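Local coordinates for protein putative acyl-CoA dehydrogenase (Burkholderia xenovorans, PDB 5JSC) that belongs to the acyl-CoA dehydrogenase family of flavoproteins and binds flavin-adenine dinucleotide in a four-chain assembly, at residues A204-E218 / R230-L244. Sequence-based numbering, arbitrary orientation.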
loop_
_atom_site.group_PDB
_atom_site.type_symbol
_atom_site.label_atom_id
_atom_site.label_comp_id
_atom_site.label_asym_id
_atom_site.label_seq_id
_atom_site.Cartn_x
_atom_site.Cartn_y
_atom_site.Cartn_z
ATOM N N ALA C 204 0.631 -25.961 32.551
ATOM C CA ALA C 204 1.105 -26.710 31.394
ATOM C C ALA C 204 1.358 -28.161 31.783
ATOM O O ALA C 204 1.866 -28.435 32.874
ATOM C CB ALA C 204 2.392 -26.094 30.845
ATOM N N PHE C 205 1.024 -29.095 30.882
ATOM C CA PHE C 205 1.188 -30.528 31.129
ATOM C C PHE C 205 1.791 -31.211 29.913
ATOM O O PHE C 205 1.451 -30.867 28.783
ATOM C CB PHE C 205 -0.156 -31.225 31.428
ATOM C CG PHE C 205 -0.870 -30.696 32.634
ATOM C CD1 PHE C 205 -1.779 -29.643 32.518
ATOM C CD2 PHE C 205 -0.643 -31.256 33.887
ATOM C CE1 PHE C 205 -2.439 -29.164 33.627
ATOM C CE2 PHE C 205 -1.309 -30.774 35.001
ATOM C CZ PHE C 205 -2.205 -29.730 34.875
ATOM N N VAL C 206 2.649 -32.210 30.129
ATOM C CA VAL C 206 2.996 -33.137 29.055
ATOM C C VAL C 206 1.996 -34.281 29.085
ATOM O O VAL C 206 1.863 -34.979 30.100
ATOM C CB VAL C 206 4.429 -33.669 29.184
ATOM C CG1 VAL C 206 4.737 -34.564 27.980
ATOM C CG2 VAL C 206 5.414 -32.518 29.277
ATOM N N VAL C 207 1.287 -34.475 27.975
ATOM C CA VAL C 207 0.224 -35.470 27.889
ATOM C C VAL C 207 0.602 -36.476 26.808
ATOM O O VAL C 207 0.615 -36.143 25.616
ATOM C CB VAL C 207 -1.140 -34.829 27.607
ATOM C CG1 VAL C 207 -2.225 -35.897 27.605
ATOM C CG2 VAL C 207 -1.441 -33.760 28.656
ATOM N N ASP C 208 0.907 -37.708 27.217
ATOM C CA ASP C 208 1.236 -38.744 26.247
ATOM C C ASP C 208 0.027 -39.038 25.371
ATOM O O ASP C 208 -1.117 -38.989 25.831
ATOM C CB ASP C 208 1.699 -40.017 26.957
ATOM C CG ASP C 208 3.030 -39.838 27.675
ATOM O OD1 ASP C 208 3.798 -38.935 27.296
ATOM O OD2 ASP C 208 3.308 -40.602 28.622
ATOM N N ALA C 209 0.285 -39.339 24.097
ATOM C CA ALA C 209 -0.811 -39.526 23.152
ATOM C C ALA C 209 -1.690 -40.714 23.517
ATOM O O ALA C 209 -2.872 -40.739 23.155
ATOM C CB ALA C 209 -0.260 -39.695 21.734
ATOM N N ASP C 210 -1.148 -41.700 24.230
ATOM C CA ASP C 210 -1.920 -42.880 24.589
ATOM C C ASP C 210 -2.715 -42.696 25.878
ATOM O O ASP C 210 -3.255 -43.676 26.401
ATOM C CB ASP C 210 -1.004 -44.112 24.684
ATOM C CG ASP C 210 0.002 -44.031 25.825
ATOM O OD1 ASP C 210 0.170 -42.952 26.430
ATOM O OD2 ASP C 210 0.645 -45.068 26.111
ATOM N N THR C 211 -2.816 -41.469 26.386
ATOM C CA THR C 211 -3.604 -41.196 27.587
ATOM C C THR C 211 -5.070 -41.538 27.341
ATOM O O THR C 211 -5.673 -40.994 26.403
ATOM C CB THR C 211 -3.483 -39.725 27.990
ATOM O OG1 THR C 211 -2.113 -39.411 28.274
ATOM C CG2 THR C 211 -4.349 -39.418 29.223
ATOM N N PRO C 212 -5.681 -42.411 28.140
ATOM C CA PRO C 212 -7.114 -42.668 27.969
ATOM C C PRO C 212 -7.905 -41.384 28.161
ATOM O O PRO C 212 -7.600 -40.573 29.036
ATOM C CB PRO C 212 -7.422 -43.700 29.061
ATOM C CG PRO C 212 -6.119 -44.371 29.304
ATOM C CD PRO C 212 -5.088 -43.280 29.170
ATOM N N GLY C 213 -8.911 -41.188 27.311
ATOM C CA GLY C 213 -9.687 -39.973 27.343
ATOM C C GLY C 213 -9.184 -38.868 26.440
ATOM O O GLY C 213 -9.901 -37.879 26.244
ATOM N N LEU C 214 -7.967 -38.983 25.906
ATOM C CA LEU C 214 -7.487 -38.085 24.860
ATOM C C LEU C 214 -7.959 -38.634 23.521
ATOM O O LEU C 214 -7.490 -39.685 23.070
ATOM C CB LEU C 214 -5.966 -37.954 24.906
ATOM C CG LEU C 214 -5.334 -37.137 23.772
ATOM C CD1 LEU C 214 -5.949 -35.752 23.682
ATOM C CD2 LEU C 214 -3.816 -37.037 23.946
ATOM N N GLU C 215 -8.901 -37.940 22.892
ATOM C CA GLU C 215 -9.539 -38.420 21.677
ATOM C C GLU C 215 -9.168 -37.520 20.511
ATOM O O GLU C 215 -9.116 -36.293 20.649
ATOM C CB GLU C 215 -11.065 -38.476 21.846
ATOM C CG GLU C 215 -11.499 -39.280 23.070
ATOM C CD GLU C 215 -12.997 -39.248 23.323
ATOM O OE1 GLU C 215 -13.466 -40.019 24.188
ATOM O OE2 GLU C 215 -13.705 -38.456 22.671
ATOM N N ILE C 216 -8.874 -38.133 19.367
ATOM C CA ILE C 216 -8.685 -37.380 18.131
ATOM C C ILE C 216 -10.077 -37.185 17.538
ATOM O O ILE C 216 -10.631 -38.084 16.902
ATOM C CB ILE C 216 -7.742 -38.090 17.159
ATOM C CG1 ILE C 216 -6.451 -38.513 17.879
ATOM C CG2 ILE C 216 -7.435 -37.188 15.987
ATOM C CD1 ILE C 216 -5.659 -37.357 18.496
ATOM N N ALA C 217 -10.665 -36.016 17.792
ATOM C CA ALA C 217 -12.068 -35.805 17.450
ATOM C C ALA C 217 -12.262 -35.607 15.957
ATOM O O ALA C 217 -13.315 -35.967 15.414
ATOM C CB ALA C 217 -12.614 -34.602 18.219
ATOM N N GLU C 218 -11.265 -35.047 15.281
ATOM C CA GLU C 218 -11.410 -34.646 13.893
ATOM C C GLU C 218 -10.024 -34.411 13.327
ATOM O O GLU C 218 -9.180 -33.817 13.999
ATOM C CB GLU C 218 -12.261 -33.367 13.793
ATOM C CG GLU C 218 -12.430 -32.782 12.416
ATOM C CD GLU C 218 -13.094 -31.416 12.458
ATOM O OE1 GLU C 218 -13.494 -30.982 13.561
ATOM O OE2 GLU C 218 -13.213 -30.776 11.393
ATOM N N ARG C 230 -8.325 -31.737 15.817
ATOM C CA ARG C 230 -9.037 -31.288 17.003
ATOM C C ARG C 230 -8.927 -32.388 18.047
ATOM O O ARG C 230 -9.211 -33.554 17.757
ATOM C CB ARG C 230 -10.504 -30.990 16.683
ATOM C CG ARG C 230 -11.326 -30.460 17.854
ATOM C CD ARG C 230 -12.657 -29.900 17.338
ATOM N NE ARG C 230 -13.566 -29.510 18.408
ATOM C CZ ARG C 230 -14.560 -28.630 18.273
ATOM N NH1 ARG C 230 -14.773 -28.021 17.107
ATOM N NH2 ARG C 230 -15.341 -28.346 19.311
ATOM N N LEU C 231 -8.478 -32.024 19.243
ATOM C CA LEU C 231 -8.336 -32.955 20.350
ATOM C C LEU C 231 -9.488 -32.749 21.313
ATOM O O LEU C 231 -9.742 -31.621 21.736
ATOM C CB LEU C 231 -7.021 -32.727 21.090
ATOM C CG LEU C 231 -5.743 -32.654 20.269
ATOM C CD1 LEU C 231 -4.579 -32.410 21.204
ATOM C CD2 LEU C 231 -5.561 -33.933 19.480
ATOM N N HIS C 232 -10.167 -33.828 21.676
ATOM C CA HIS C 232 -11.194 -33.769 22.703
ATOM C C HIS C 232 -10.703 -34.507 23.939
ATOM O O HIS C 232 -10.288 -35.666 23.853
ATOM C CB HIS C 232 -12.512 -34.376 22.222
ATOM C CG HIS C 232 -13.580 -34.369 23.271
ATOM N ND1 HIS C 232 -14.142 -33.205 23.749
ATOM C CD2 HIS C 232 -14.167 -35.379 23.956
ATOM C CE1 HIS C 232 -15.041 -33.499 24.673
ATOM N NE2 HIS C 232 -15.075 -34.811 24.817
ATOM N N PHE C 233 -10.744 -33.833 25.081
ATOM C CA PHE C 233 -10.322 -34.406 26.351
ATOM C C PHE C 233 -11.577 -34.789 27.117
ATOM O O PHE C 233 -12.344 -33.916 27.536
ATOM C CB PHE C 233 -9.473 -33.415 27.142
ATOM C CG PHE C 233 -8.148 -33.100 26.499
ATOM C CD1 PHE C 233 -8.075 -32.254 25.403
ATOM C CD2 PHE C 233 -6.977 -33.647 26.999
ATOM C CE1 PHE C 233 -6.858 -31.959 24.814
ATOM C CE2 PHE C 233 -5.752 -33.364 26.414
ATOM C CZ PHE C 233 -5.692 -32.515 25.323
ATOM N N ALA C 234 -11.786 -36.088 27.293
ATOM C CA ALA C 234 -12.969 -36.629 27.953
ATOM C C ALA C 234 -12.527 -37.242 29.277
ATOM O O ALA C 234 -12.334 -38.452 29.392
ATOM C CB ALA C 234 -13.670 -37.655 27.051
ATOM N N GLY C 235 -12.362 -36.392 30.287
ATOM C CA GLY C 235 -11.917 -36.891 31.576
ATOM C C GLY C 235 -10.527 -37.488 31.538
ATOM O O GLY C 235 -10.244 -38.446 32.267
ATOM N N ALA C 236 -9.652 -36.949 30.694
ATOM C CA ALA C 236 -8.317 -37.504 30.538
ATOM C C ALA C 236 -7.486 -37.225 31.782
ATOM O O ALA C 236 -7.372 -36.078 32.223
ATOM C CB ALA C 236 -7.647 -36.912 29.301
ATOM N N ARG C 237 -6.897 -38.273 32.349
ATOM C CA ARG C 237 -6.165 -38.145 33.598
ATOM C C ARG C 237 -4.680 -37.992 33.320
ATOM O O ARG C 237 -4.087 -38.803 32.599
ATOM C CB ARG C 237 -6.421 -39.349 34.502
ATOM C CG ARG C 237 -7.851 -39.434 34.990
ATOM C CD ARG C 237 -8.050 -40.602 35.945
ATOM N NE ARG C 237 -7.319 -40.448 37.204
ATOM C CZ ARG C 237 -7.780 -39.776 38.260
ATOM N NH1 ARG C 237 -8.968 -39.191 38.205
ATOM N NH2 ARG C 237 -7.049 -39.684 39.365
ATOM N N VAL C 238 -4.092 -36.951 33.893
ATOM C CA VAL C 238 -2.693 -36.604 33.704
ATOM C C VAL C 238 -2.051 -36.548 35.083
ATOM O O VAL C 238 -2.495 -35.775 35.936
ATOM C CB VAL C 238 -2.531 -35.263 32.970
ATOM C CG1 VAL C 238 -1.061 -34.962 32.714
ATOM C CG2 VAL C 238 -3.301 -35.288 31.654
ATOM N N PRO C 239 -1.019 -37.345 35.351
ATOM C CA PRO C 239 -0.359 -37.293 36.662
ATOM C C PRO C 239 0.151 -35.892 36.972
ATOM O O PRO C 239 0.607 -35.167 36.084
ATOM C CB PRO C 239 0.801 -38.288 36.515
ATOM C CG PRO C 239 0.421 -39.174 35.360
ATOM C CD PRO C 239 -0.403 -38.325 34.441
ATOM N N ARG C 240 0.069 -35.514 38.253
ATOM C CA ARG C 240 0.603 -34.224 38.682
ATOM C C ARG C 240 2.069 -34.077 38.299
ATOM O O ARG C 240 2.527 -32.971 37.985
ATOM C CB ARG C 240 0.428 -34.057 40.196
ATOM N N SER C 241 2.817 -35.182 38.299
ATOM C CA SER C 241 4.226 -35.160 37.927
ATOM C C SER C 241 4.458 -34.838 36.455
ATOM O O SER C 241 5.617 -34.678 36.053
ATOM C CB SER C 241 4.861 -36.508 38.263
ATOM O OG SER C 241 4.185 -37.556 37.593
ATOM N N GLN C 242 3.401 -34.749 35.645
ATOM C CA GLN C 242 3.518 -34.348 34.250
ATOM C C GLN C 242 3.340 -32.851 34.053
ATOM O O GLN C 242 3.410 -32.375 32.912
ATOM C CB GLN C 242 2.491 -35.094 33.390
ATOM C CG GLN C 242 2.762 -36.576 33.188
ATOM C CD GLN C 242 4.022 -36.836 32.386
ATOM O OE1 GLN C 242 5.120 -36.873 32.930
ATOM N NE2 GLN C 242 3.867 -37.007 31.080
ATOM N N MET C 243 3.097 -32.098 35.120
ATOM C CA MET C 243 2.989 -30.652 34.989
ATOM C C MET C 243 4.356 -30.049 34.701
ATOM O O MET C 243 5.359 -30.433 35.310
ATOM C CB MET C 243 2.403 -30.035 36.261
ATOM C CG MET C 243 2.197 -28.531 36.152
ATOM S SD MET C 243 1.506 -27.779 37.631
ATOM C CE MET C 243 -0.136 -28.499 37.624
ATOM N N LEU C 244 4.392 -29.124 33.740
ATOM C CA LEU C 244 5.587 -28.344 33.450
ATOM C C LEU C 244 5.531 -27.048 34.244
ATOM O O LEU C 244 4.628 -26.228 34.043
ATOM C CB LEU C 244 5.698 -28.044 31.956
ATOM C CG LEU C 244 5.893 -29.235 31.030
ATOM C CD1 LEU C 244 5.765 -28.787 29.563
ATOM C CD2 LEU C 244 7.255 -29.880 31.271
HETATM O O HOH W 1 2.434 -24.934 34.672
HETATM O O HOH W 2 1.085 -38.018 30.135
HETATM O O HOH W 3 -1.556 -38.588 30.809
HETATM O O HOH W 4 -6.853 -41.014 31.479
#
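Q242 lies against the backbone of V206 from CB to NE2. CB sits 3.4 Å from V206 O, CG stays close to the same oxygen, and the bend at chi2 (-66°) keeps CD and the amide nitrogen beside it. At the tip NE2 reaches V206 O at 3.0 Å, a weak bond with an N-H...O angle of only 124°; the same nitrogen also donates to a water held by D208 N and is hydrogen-bonded to the hydroxyl of Y131. The main chain of Q242 completes the grip, its O accepting V206 N at 2.9 Å. Next to this, F205 and M243 form a non-hydrogen-bonded antiparallel pair: M243 CE touches CZ of the F205 ring at 3.7 Å, M243 SD stands obliquely to that ring, 5.5 Å from its centroid, in a Met-aromatic contact, and V238 CG1 meets the ring at CD2. These strands belong to the beta-rich middle domain of the acyl-CoA dehydrogenase fold, where the chain passes through two beta turns, 208-211 and 211-214, into the hairpin of 214-219 and 228-233. There L214 CD1 rests over one face of F233, 3.8 Å from the ring centroid, a CH-pi contact. A classic beta bulge sets A217 and E218 both opposite R230, whose O accepts A217 N and whose N donates to E218 O. Between these two, E215 OE2 comes to the edge of the H232 ring, 3.4 Å from CD2, while ND1 on that ring is hydrogen-bonded to D174.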